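Local structure of chitinase (Chromobacterium violaceum, 4TXG) at residues His400-Pro409 and Trp468-Trp479; Glu582-Asp593 and Thr627-Phe636. The protein probably hydrolyses O-glycosyl bonds of chitin, as a family 18 glycoside hydrolase, and probably binds carbohydrate. All coordinates share one frame; numbering follows the deposited sequence.

How the contacts relate
The two contacts hold different elements of the enzyme. Contact 2 lies on the wall of the (beta/alpha)8 barrel; contact 1 joins a barrel loop to the small inserted sheet. In contact 1, one segment follows barrel strand 391-395 and the other starts at Trp468, the end of strand 466-468. It is largely buried, and tryptophan rings, backbone carbonyls and one straight indole hydrogen bond carry it. Contact 2 pairs two outer helices, 582-593 and 627-636, and is partly buried. Its chemistry is aliphatic packing, with one phenyl ring at one end, and its polar atoms bond within a helix or to neighbouring parts of the fold. The two centres lie about 26 Å apart and the contacts do not touch.

Contact 1. Residues His400-Pro409 and Trp468-Trp479; sequences HGAWNRFVGP and WKNVSGGSNGLW
The type I turn Gly401-Asn404 sets Ala402 beside Trp468, their CA atoms 6.0 Å apart, and farther on Val407 lies beside Trp479. The contact ties a loop of the family 18 (beta/alpha)8 barrel to the small antiparallel sheet inserted after barrel strand 457-462. Segment 400-409 lies in the loop that follows the C-terminal end of strand 391-395, the side on which such barrels carry their active site. Trp468 is sandwiched by this loop. Its NE1 donates to Asn404 O at 2.9 Å. The bond is nearly straight (172°), and the oxygen lies in the indole plane. Over one face, Val407 CA makes a CH-pi contact 3.8 Å from the centroid of the six-membered ring. Ala402 CB lies over the opposite face, 4.2 Å from the centroid of the five-membered ring. With Val407 CG1 anti to its backbone N (chi1 -179°), that methyl reaches Trp468 CE3 and Gly477 O, while CG2 packs on both the indole and Val471. Asn404 OD1 accepts from Phe406 N in an Asx turn. Val407 O receives a weak bond from Trp479 N. The edge of the Trp479 ring points at the face of His400, planes at 75°. Asp419 binds His400 NE2 and Asp416 binds Trp479 NE1. The Pro409 ring lies across the Trp479 side chain, its CD 3.5 Å from Trp479 CH2.

Contact 2. Residues Glu582-Asp593 and Thr627-Phe636; sequences EQSIAQKAAWID and TLTSLLYNTF
Leu631 O is gripped twice within helix 627-636: Thr635 N reaches it from one face of the carbonyl plane and Thr635 OG1 from the other, the hydroxyl at 2.7 Å. The Leu631 side chain turns to helix 582-593. These are neighbouring outer helices of the (beta/alpha)8 barrel, before and after barrel strand 599-603. Their axes come within 10.0 Å and run in broadly the same direction, 29° apart. Aliphatic packing joins them. Ile585 CG1 lies beside the backbone N (chi1 -69°) and CG2 anti to it; CG2 touches both Leu631 CD2 and Leu632 CD2, and CG1 meets Leu628 CD2. The Ile585 and Leu631 side chains lie alongside, pointing opposite ways, and Leu632 comes in across Ile585. Leu631 CD2 also rests 3.4 Å from Glu582 O. At the exposed end, Glu582 CD, the carboxylate carbon, lies 3.4 Å from Thr627 CG2, a methyl. The polar ends of Glu582 and Thr627 find their partners at Tyr609.

Farther along, the Phe636 ring touches Ala589, Ile592 and Asp593. Ile592 CG2 is 3.7 Å from Phe636 CZ. Ile592, Leu632 and Phe636 also touch Val600 of strand 599-603, so the pair packs down onto the barrel wall. Asp593 forms salt bridges with Arg153 and Arg154. Its carboxylate plane stands 72° from the Phe636 ring, and Asp593 OD2 lies at the ring edge, 3.8 Å from Phe636 CD1.

Contact 1. Residues His400-Pro409 and Trp468-Trp479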
loop_
_atom_site.group_PDB
_atom_site.type_symbol
_atom_site.label_atom_id
_atom_site.label_comp_id
_atom_site.label_asym_id
_atom_site.label_seq_id
_atom_site.Cartn_x
_atom_site.Cartn_y
_atom_site.Cartn_z
ATOM N N HIS A 400 -1.840 11.377 8.761
ATOM C CA HIS A 400 -1.510 12.516 9.616
ATOM C C HIS A 400 -0.564 12.039 10.717
ATOM O O HIS A 400 -0.629 10.887 11.138
ATOM C CB HIS A 400 -2.771 13.141 10.233
ATOM C CG HIS A 400 -3.595 13.915 9.255
ATOM N ND1 HIS A 400 -3.151 15.079 8.667
ATOM C CD2 HIS A 400 -4.834 13.687 8.746
ATOM C CE1 HIS A 400 -4.073 15.536 7.838
ATOM N NE2 HIS A 400 -5.106 14.708 7.873
ATOM N N GLY A 401 0.303 12.927 11.184
ATOM C CA GLY A 401 1.314 12.570 12.167
ATOM C C GLY A 401 2.151 13.789 12.490
ATOM O O GLY A 401 1.998 14.828 11.850
ATOM N N ALA A 402 3.061 13.658 13.452
ATOM C CA ALA A 402 3.726 14.827 14.019
ATOM C C ALA A 402 4.885 15.371 13.176
ATOM O O ALA A 402 5.607 16.273 13.612
ATOM C CB ALA A 402 4.205 14.508 15.425
ATOM N N TRP A 403 5.049 14.851 11.967
ATOM C CA TRP A 403 5.936 15.484 10.989
ATOM C C TRP A 403 5.357 16.832 10.532
ATOM O O TRP A 403 6.081 17.674 9.996
ATOM C CB TRP A 403 6.166 14.558 9.788
ATOM C CG TRP A 403 4.912 13.908 9.282
ATOM C CD1 TRP A 403 4.053 14.406 8.350
ATOM C CD2 TRP A 403 4.374 12.639 9.683
ATOM N NE1 TRP A 403 3.016 13.529 8.144
ATOM C CE2 TRP A 403 3.191 12.437 8.949
ATOM C CE3 TRP A 403 4.785 11.653 10.589
ATOM C CZ2 TRP A 403 2.413 11.291 9.091
ATOM C CZ3 TRP A 403 4.005 10.516 10.731
ATOM C CH2 TRP A 403 2.834 10.346 9.987
ATOM N N ASN A 404 4.063 17.047 10.748
ATOM C CA ASN A 404 3.519 18.398 10.597
ATOM C C ASN A 404 2.497 18.730 11.677
ATOM O O ASN A 404 2.211 17.918 12.554
ATOM C CB ASN A 404 2.934 18.610 9.193
ATOM C CG ASN A 404 1.725 17.736 8.903
ATOM O OD1 ASN A 404 0.795 17.659 9.695
ATOM N ND2 ASN A 404 1.737 17.081 7.743
ATOM N N ARG A 405 1.949 19.936 11.604
ATOM C CA ARG A 405 1.175 20.491 12.702
ATOM C C ARG A 405 -0.308 20.116 12.702
ATOM O O ARG A 405 -1.025 20.469 13.635
ATOM C CB ARG A 405 1.285 22.014 12.677
ATOM C CG ARG A 405 0.505 22.655 11.519
ATOM C CD ARG A 405 0.845 24.141 11.413
ATOM N NE ARG A 405 0.117 24.804 10.330
ATOM C CZ ARG A 405 0.538 24.838 9.069
ATOM N NH1 ARG A 405 1.665 24.230 8.720
ATOM N NH2 ARG A 405 -0.175 25.470 8.149
ATOM N N PHE A 406 -0.776 19.431 11.665
ATOM C CA PHE A 406 -2.209 19.194 11.525
ATOM C C PHE A 406 -2.644 17.969 12.320
ATOM O O PHE A 406 -2.371 16.835 11.940
ATOM C CB PHE A 406 -2.580 19.051 10.047
ATOM C CG PHE A 406 -2.257 20.269 9.233
ATOM C CD1 PHE A 406 -3.004 21.429 9.374
ATOM C CD2 PHE A 406 -1.201 20.260 8.337
ATOM C CE1 PHE A 406 -2.701 22.558 8.625
ATOM C CE2 PHE A 406 -0.898 21.388 7.587
ATOM C CZ PHE A 406 -1.648 22.532 7.740
ATOM N N VAL A 407 -3.314 18.221 13.440
ATOM C CA VAL A 407 -3.694 17.164 14.364
ATOM C C VAL A 407 -4.947 16.440 13.885
ATOM O O VAL A 407 -5.989 17.059 13.694
ATOM C CB VAL A 407 -3.940 17.727 15.769
ATOM C CG1 VAL A 407 -4.302 16.602 16.727
ATOM C CG2 VAL A 407 -2.708 18.504 16.261
ATOM N N GLY A 408 -4.861 15.124 13.719
ATOM C CA GLY A 408 -5.997 14.389 13.203
ATOM C C GLY A 408 -5.736 12.901 13.112
ATOM O O GLY A 408 -4.652 12.441 13.479
ATOM N N PRO A 409 -6.727 12.141 12.617
ATOM C CA PRO A 409 -6.618 10.679 12.583
ATOM C C PRO A 409 -5.481 10.203 11.697
ATOM O O PRO A 409 -5.196 10.786 10.643
ATOM C CB PRO A 409 -7.964 10.220 12.005
ATOM C CG PRO A 409 -8.848 11.429 11.999
ATOM C CD PRO A 409 -7.943 12.620 11.940
ATOM N N TRP A 468 0.445 14.076 19.130
ATOM C CA TRP A 468 0.979 15.423 19.342
ATOM C C TRP A 468 0.771 15.855 20.794
ATOM O O TRP A 468 -0.153 15.385 21.453
ATOM C CB TRP A 468 0.274 16.451 18.455
ATOM C CG TRP A 468 0.333 16.280 16.962
ATOM C CD1 TRP A 468 1.081 17.019 16.088
ATOM C CD2 TRP A 468 -0.434 15.366 16.157
ATOM N NE1 TRP A 468 0.845 16.610 14.793
ATOM C CE2 TRP A 468 -0.078 15.594 14.809
ATOM C CE3 TRP A 468 -1.374 14.366 16.446
ATOM C CZ2 TRP A 468 -0.626 14.867 13.754
ATOM C CZ3 TRP A 468 -1.919 13.638 15.395
ATOM C CH2 TRP A 468 -1.536 13.887 14.064
ATOM N N LYS A 469 1.608 16.777 21.269
ATOM C CA LYS A 469 1.378 17.434 22.553
ATOM C C LYS A 469 1.185 18.916 22.292
ATOM O O LYS A 469 1.422 19.379 21.173
ATOM C CB LYS A 469 2.539 17.190 23.528
ATOM C CG LYS A 469 3.892 17.747 23.099
ATOM C CD LYS A 469 4.945 17.419 24.163
ATOM C CE LYS A 469 6.369 17.686 23.686
ATOM N NZ LYS A 469 6.726 19.123 23.799
ATOM N N ASN A 470 0.746 19.645 23.318
ATOM C CA ASN A 470 0.532 21.084 23.219
ATOM C C ASN A 470 -0.355 21.441 22.034
ATOM O O ASN A 470 -0.045 22.359 21.260
ATOM C CB ASN A 470 1.870 21.814 23.123
ATOM C CG ASN A 470 2.748 21.543 24.313
ATOM O OD1 ASN A 470 2.260 21.460 25.439
ATOM N ND2 ASN A 470 4.041 21.373 24.076
ATOM N N VAL A 471 -1.442 20.685 21.886
ATOM C CA VAL A 471 -2.413 20.897 20.814
ATOM C C VAL A 471 -3.354 22.060 21.130
ATOM O O VAL A 471 -3.921 22.123 22.220
ATOM C CB VAL A 471 -3.269 19.634 20.581
ATOM C CG1 VAL A 471 -4.371 19.908 19.554
ATOM C CG2 VAL A 471 -2.395 18.451 20.154
ATOM N N SER A 472 -3.528 22.976 20.181
ATOM C CA SER A 472 -4.503 24.056 20.357
ATOM C C SER A 472 -5.549 24.019 19.245
ATOM O O SER A 472 -5.333 23.409 18.204
ATOM C CB SER A 472 -3.810 25.420 20.394
ATOM O OG SER A 472 -3.035 25.639 19.233
ATOM N N GLY A 473 -6.689 24.665 19.469
ATOM C CA GLY A 473 -7.758 24.627 18.487
ATOM C C GLY A 473 -8.402 23.254 18.410
ATOM O O GLY A 473 -8.187 22.409 19.276
ATOM N N GLY A 474 -9.195 23.032 17.370
ATOM C CA GLY A 474 -9.897 21.773 17.210
ATOM C C GLY A 474 -10.997 21.520 18.229
ATOM O O GLY A 474 -11.434 22.425 18.943
ATOM N N SER A 475 -11.443 20.269 18.281
ATOM C CA SER A 475 -12.483 19.834 19.208
ATOM C C SER A 475 -12.031 18.532 19.864
ATOM O O SER A 475 -11.932 17.502 19.199
ATOM C CB SER A 475 -13.813 19.647 18.477
ATOM O OG SER A 475 -14.854 19.326 19.386
ATOM N N ASN A 476 -11.746 18.583 21.165
ATOM C CA ASN A 476 -10.989 17.515 21.817
ATOM C C ASN A 476 -9.736 17.170 21.003
ATOM O O ASN A 476 -9.384 16.001 20.833
ATOM C CB ASN A 476 -11.862 16.269 22.036
ATOM C CG ASN A 476 -12.839 16.438 23.192
ATOM O OD1 ASN A 476 -12.704 17.351 24.001
ATOM N ND2 ASN A 476 -13.815 15.545 23.284
ATOM N N GLY A 477 -9.068 18.208 20.501
ATOM C CA GLY A 477 -7.843 18.048 19.733
ATOM C C GLY A 477 -8.021 17.791 18.245
ATOM O O GLY A 477 -7.105 18.041 17.453
ATOM N N LEU A 478 -9.182 17.278 17.855
ATOM C CA LEU A 478 -9.404 16.891 16.459
ATOM C C LEU A 478 -9.397 18.102 15.536
ATOM O O LEU A 478 -10.157 19.042 15.742
ATOM C CB LEU A 478 -10.728 16.138 16.304
ATOM C CG LEU A 478 -11.052 15.669 14.882
ATOM C CD1 LEU A 478 -10.091 14.553 14.457
ATOM C CD2 LEU A 478 -12.498 15.190 14.802
ATOM N N TRP A 479 -8.538 18.049 14.518
ATOM C CA TRP A 479 -8.339 19.131 13.550
ATOM C C TRP A 479 -7.796 20.384 14.226
ATOM O O TRP A 479 -7.968 21.500 13.729
ATOM C CB TRP A 479 -9.629 19.456 12.778
ATOM C CG TRP A 479 -10.250 18.271 12.064
ATOM C CD1 TRP A 479 -11.578 17.939 12.047
ATOM C CD2 TRP A 479 -9.578 17.266 11.279
ATOM N NE1 TRP A 479 -11.774 16.802 11.304
ATOM C CE2 TRP A 479 -10.566 16.371 10.815
ATOM C CE3 TRP A 479 -8.242 17.038 10.919
ATOM C CZ2 TRP A 479 -10.263 15.267 10.020
ATOM C CZ3 TRP A 479 -7.946 15.932 10.121
ATOM C CH2 TRP A 479 -8.954 15.067 9.682
#

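Contact 2. Residues Glu582-Asp593 and Thr627-Phe636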
loop_
_atom_site.group_PDB
_atom_site.type_symbol
_atom_site.label_atom_id
_atom_site.label_comp_id
_atom_site.label_asym_id
_atom_site.label_seq_id
_atom_site.Cartn_x
_atom_site.Cartn_y
_atom_site.Cartn_z
ATOM N N GLU A 582 -11.259 -1.757 18.471
ATOM C CA GLU A 582 -12.275 -2.676 17.965
ATOM C C GLU A 582 -13.418 -1.956 17.258
ATOM O O GLU A 582 -14.018 -2.497 16.326
ATOM C CB GLU A 582 -12.814 -3.547 19.097
ATOM C CG GLU A 582 -11.754 -4.496 19.642
ATOM C CD GLU A 582 -11.949 -4.835 21.110
ATOM O OE1 GLU A 582 -11.323 -4.169 21.976
ATOM O OE2 GLU A 582 -12.712 -5.782 21.396
ATOM N N GLN A 583 -13.717 -0.733 17.680
ATOM C CA GLN A 583 -14.836 -0.024 17.065
ATOM C C GLN A 583 -14.493 0.384 15.633
ATOM O O GLN A 583 -15.316 0.220 14.723
ATOM C CB GLN A 583 -15.241 1.206 17.888
ATOM C CG GLN A 583 -16.547 1.852 17.389
ATOM C CD GLN A 583 -17.035 2.967 18.298
ATOM O OE1 GLN A 583 -16.372 3.314 19.275
ATOM N NE2 GLN A 583 -18.203 3.530 17.982
ATOM N N SER A 584 -13.280 0.897 15.422
ATOM C CA SER A 584 -12.906 1.360 14.090
ATOM C C SER A 584 -12.581 0.190 13.167
ATOM O O SER A 584 -12.891 0.236 11.974
ATOM C CB SER A 584 -11.724 2.337 14.150
ATOM O OG SER A 584 -10.606 1.810 14.846
ATOM N N ILE A 585 -11.971 -0.860 13.715
ATOM C CA ILE A 585 -11.718 -2.063 12.935
ATOM C C ILE A 585 -13.048 -2.679 12.470
ATOM O O ILE A 585 -13.155 -3.109 11.324
ATOM C CB ILE A 585 -10.878 -3.107 13.735
ATOM C CG1 ILE A 585 -9.449 -2.588 13.946
ATOM C CG2 ILE A 585 -10.840 -4.453 13.007
ATOM C CD1 ILE A 585 -8.702 -2.264 12.653
ATOM N N ALA A 586 -14.067 -2.688 13.331
ATOM C CA ALA A 586 -15.353 -3.264 12.929
ATOM C C ALA A 586 -15.991 -2.442 11.818
ATOM O O ALA A 586 -16.573 -2.990 10.874
ATOM C CB ALA A 586 -16.297 -3.371 14.116
ATOM N N GLN A 587 -15.884 -1.122 11.938
ATOM C CA GLN A 587 -16.430 -0.223 10.927
ATOM C C GLN A 587 -15.681 -0.388 9.586
ATOM O O GLN A 587 -16.301 -0.467 8.530
ATOM C CB GLN A 587 -16.378 1.235 11.432
ATOM C CG GLN A 587 -17.007 2.246 10.472
ATOM C CD GLN A 587 -17.376 3.584 11.110
ATOM O OE1 GLN A 587 -17.112 3.834 12.289
ATOM N NE2 GLN A 587 -17.993 4.462 10.312
ATOM N N LYS A 588 -14.355 -0.488 9.628
ATOM C CA LYS A 588 -13.579 -0.687 8.403
ATOM C C LYS A 588 -13.822 -2.069 7.808
ATOM O O LYS A 588 -13.876 -2.230 6.586
ATOM C CB LYS A 588 -12.090 -0.485 8.672
ATOM C CG LYS A 588 -11.749 0.985 8.920
ATOM C CD LYS A 588 -10.266 1.181 9.203
ATOM C CE LYS A 588 -9.960 2.650 9.496
ATOM N NZ LYS A 588 -8.487 2.885 9.680
ATOM N N ALA A 589 -13.986 -3.061 8.680
ATOM C CA ALA A 589 -14.245 -4.423 8.233
ATOM C C ALA A 589 -15.585 -4.513 7.507
ATOM O O ALA A 589 -15.711 -5.241 6.523
ATOM C CB ALA A 589 -14.212 -5.391 9.413
ATOM N N ALA A 590 -16.585 -3.778 7.986
ATOM C CA ALA A 590 -17.878 -3.767 7.308
ATOM C C ALA A 590 -17.725 -3.188 5.907
ATOM O O ALA A 590 -18.307 -3.696 4.945
ATOM C CB ALA A 590 -18.910 -2.970 8.108
ATOM N N TRP A 591 -16.923 -2.131 5.813
ATOM C CA TRP A 591 -16.658 -1.444 4.551
ATOM C C TRP A 591 -15.913 -2.355 3.563
ATOM O O TRP A 591 -16.197 -2.348 2.366
ATOM C CB TRP A 591 -15.875 -0.157 4.841
ATOM C CG TRP A 591 -15.415 0.621 3.633
ATOM C CD1 TRP A 591 -16.069 1.638 3.008
ATOM C CD2 TRP A 591 -14.183 0.435 2.927
ATOM N NE1 TRP A 591 -15.312 2.105 1.946
ATOM C CE2 TRP A 591 -14.155 1.376 1.876
ATOM C CE3 TRP A 591 -13.096 -0.431 3.092
ATOM C CZ2 TRP A 591 -13.086 1.467 0.987
ATOM C CZ3 TRP A 591 -12.034 -0.339 2.209
ATOM C CH2 TRP A 591 -12.040 0.601 1.167
ATOM N N ILE A 592 -14.967 -3.136 4.077
ATOM C CA ILE A 592 -14.239 -4.128 3.282
ATOM C C ILE A 592 -15.203 -5.144 2.686
ATOM O O ILE A 592 -15.160 -5.440 1.482
ATOM C CB ILE A 592 -13.171 -4.883 4.144
ATOM C CG1 ILE A 592 -12.011 -3.953 4.518
ATOM C CG2 ILE A 592 -12.662 -6.127 3.422
ATOM C CD1 ILE A 592 -11.094 -3.596 3.349
ATOM N N ASP A 593 -16.077 -5.689 3.528
ATOM C CA ASP A 593 -16.976 -6.735 3.066
ATOM C C ASP A 593 -17.998 -6.191 2.081
ATOM O O ASP A 593 -18.280 -6.822 1.074
ATOM C CB ASP A 593 -17.693 -7.403 4.239
ATOM C CG ASP A 593 -17.151 -8.803 4.550
ATOM O OD1 ASP A 593 -16.467 -9.413 3.691
ATOM O OD2 ASP A 593 -17.416 -9.297 5.670
ATOM N N THR A 627 -6.355 -9.248 19.724
ATOM C CA THR A 627 -7.753 -8.794 19.680
ATOM C C THR A 627 -8.194 -8.275 18.303
ATOM O O THR A 627 -9.236 -8.684 17.781
ATOM C CB THR A 627 -8.007 -7.706 20.736
ATOM O OG1 THR A 627 -7.905 -8.295 22.034
ATOM C CG2 THR A 627 -9.406 -7.103 20.576
ATOM N N LEU A 628 -7.409 -7.391 17.701
ATOM C CA LEU A 628 -7.833 -6.795 16.434
ATOM C C LEU A 628 -7.774 -7.795 15.268
ATOM O O LEU A 628 -8.685 -7.856 14.440
ATOM C CB LEU A 628 -6.991 -5.557 16.113
ATOM C CG LEU A 628 -7.052 -4.446 17.163
ATOM C CD1 LEU A 628 -6.266 -3.228 16.688
ATOM C CD2 LEU A 628 -8.496 -4.060 17.502
ATOM N N THR A 629 -6.716 -8.589 15.211
ATOM C CA THR A 629 -6.620 -9.616 14.183
ATOM C C THR A 629 -7.719 -10.663 14.366
ATOM O O THR A 629 -8.271 -11.168 13.389
ATOM C CB THR A 629 -5.232 -10.265 14.195
ATOM O OG1 THR A 629 -4.264 -9.273 13.827
ATOM C CG2 THR A 629 -5.160 -11.414 13.206
ATOM N N SER A 630 -8.058 -10.971 15.618
ATOM C CA SER A 630 -9.123 -11.932 15.886
ATOM C C SER A 630 -10.476 -11.397 15.425
ATOM O O SER A 630 -11.318 -12.147 14.918
ATOM C CB SER A 630 -9.180 -12.287 17.375
ATOM O OG SER A 630 -8.027 -13.022 17.758
ATOM N N LEU A 631 -10.684 -10.099 15.614
ATOM C CA LEU A 631 -11.915 -9.466 15.154
ATOM C C LEU A 631 -11.995 -9.517 13.635
ATOM O O LEU A 631 -13.042 -9.849 13.079
ATOM C CB LEU A 631 -12.003 -8.019 15.642
ATOM C CG LEU A 631 -13.184 -7.183 15.130
ATOM C CD1 LEU A 631 -14.519 -7.808 15.498
ATOM C CD2 LEU A 631 -13.082 -5.754 15.685
ATOM N N LEU A 632 -10.892 -9.190 12.964
ATOM C CA LEU A 632 -10.856 -9.275 11.503
ATOM C C LEU A 632 -11.143 -10.708 11.027
ATOM O O LEU A 632 -11.975 -10.934 10.140
ATOM C CB LEU A 632 -9.497 -8.809 10.968
ATOM C CG LEU A 632 -9.203 -7.316 11.034
ATOM C CD1 LEU A 632 -7.740 -7.055 10.696
ATOM C CD2 LEU A 632 -10.124 -6.547 10.100
ATOM N N TYR A 633 -10.444 -11.671 11.614
ATOM C CA TYR A 633 -10.610 -13.061 11.217
ATOM C C TYR A 633 -12.020 -13.588 11.487
ATOM O O TYR A 633 -12.604 -14.284 10.651
ATOM C CB TYR A 633 -9.587 -13.961 11.920
ATOM C CG TYR A 633 -9.809 -15.403 11.561
ATOM C CD1 TYR A 633 -9.515 -15.866 10.285
ATOM C CD2 TYR A 633 -10.368 -16.290 12.473
ATOM C CE1 TYR A 633 -9.752 -17.176 9.931
ATOM C CE2 TYR A 633 -10.612 -17.603 12.129
ATOM C CZ TYR A 633 -10.297 -18.043 10.859
ATOM O OH TYR A 633 -10.539 -19.352 10.508
ATOM N N ASN A 634 -12.565 -13.278 12.658
ATOM C CA ASN A 634 -13.905 -13.756 12.999
ATOM C C ASN A 634 -14.961 -13.155 12.073
ATOM O O ASN A 634 -15.953 -13.798 11.744
ATOM C CB ASN A 634 -14.235 -13.434 14.459
ATOM C CG ASN A 634 -13.475 -14.321 15.435
ATOM O OD1 ASN A 634 -13.164 -15.477 15.127
ATOM N ND2 ASN A 634 -13.171 -13.786 16.615
ATOM N N THR A 635 -14.729 -11.920 11.652
ATOM C CA THR A 635 -15.626 -11.254 10.721
ATOM C C THR A 635 -15.525 -11.867 9.322
ATOM O O THR A 635 -16.539 -12.134 8.682
ATOM C CB THR A 635 -15.315 -9.755 10.652
ATOM O OG1 THR A 635 -15.425 -9.191 11.967
ATOM C CG2 THR A 635 -16.275 -9.043 9.705
ATOM N N PHE A 636 -14.301 -12.114 8.860
ATOM C CA PHE A 636 -14.088 -12.527 7.471
ATOM C C PHE A 636 -14.137 -14.047 7.217
ATOM O O PHE A 636 -14.074 -14.474 6.061
ATOM C CB PHE A 636 -12.740 -11.980 6.978
ATOM C CG PHE A 636 -12.670 -10.473 6.923
ATOM C CD1 PHE A 636 -13.820 -9.708 6.745
ATOM C CD2 PHE A 636 -11.437 -9.825 7.016
ATOM C CE1 PHE A 636 -13.752 -8.322 6.678
ATOM C CE2 PHE A 636 -11.354 -8.441 6.956
ATOM C CZ PHE A 636 -12.520 -7.680 6.783
#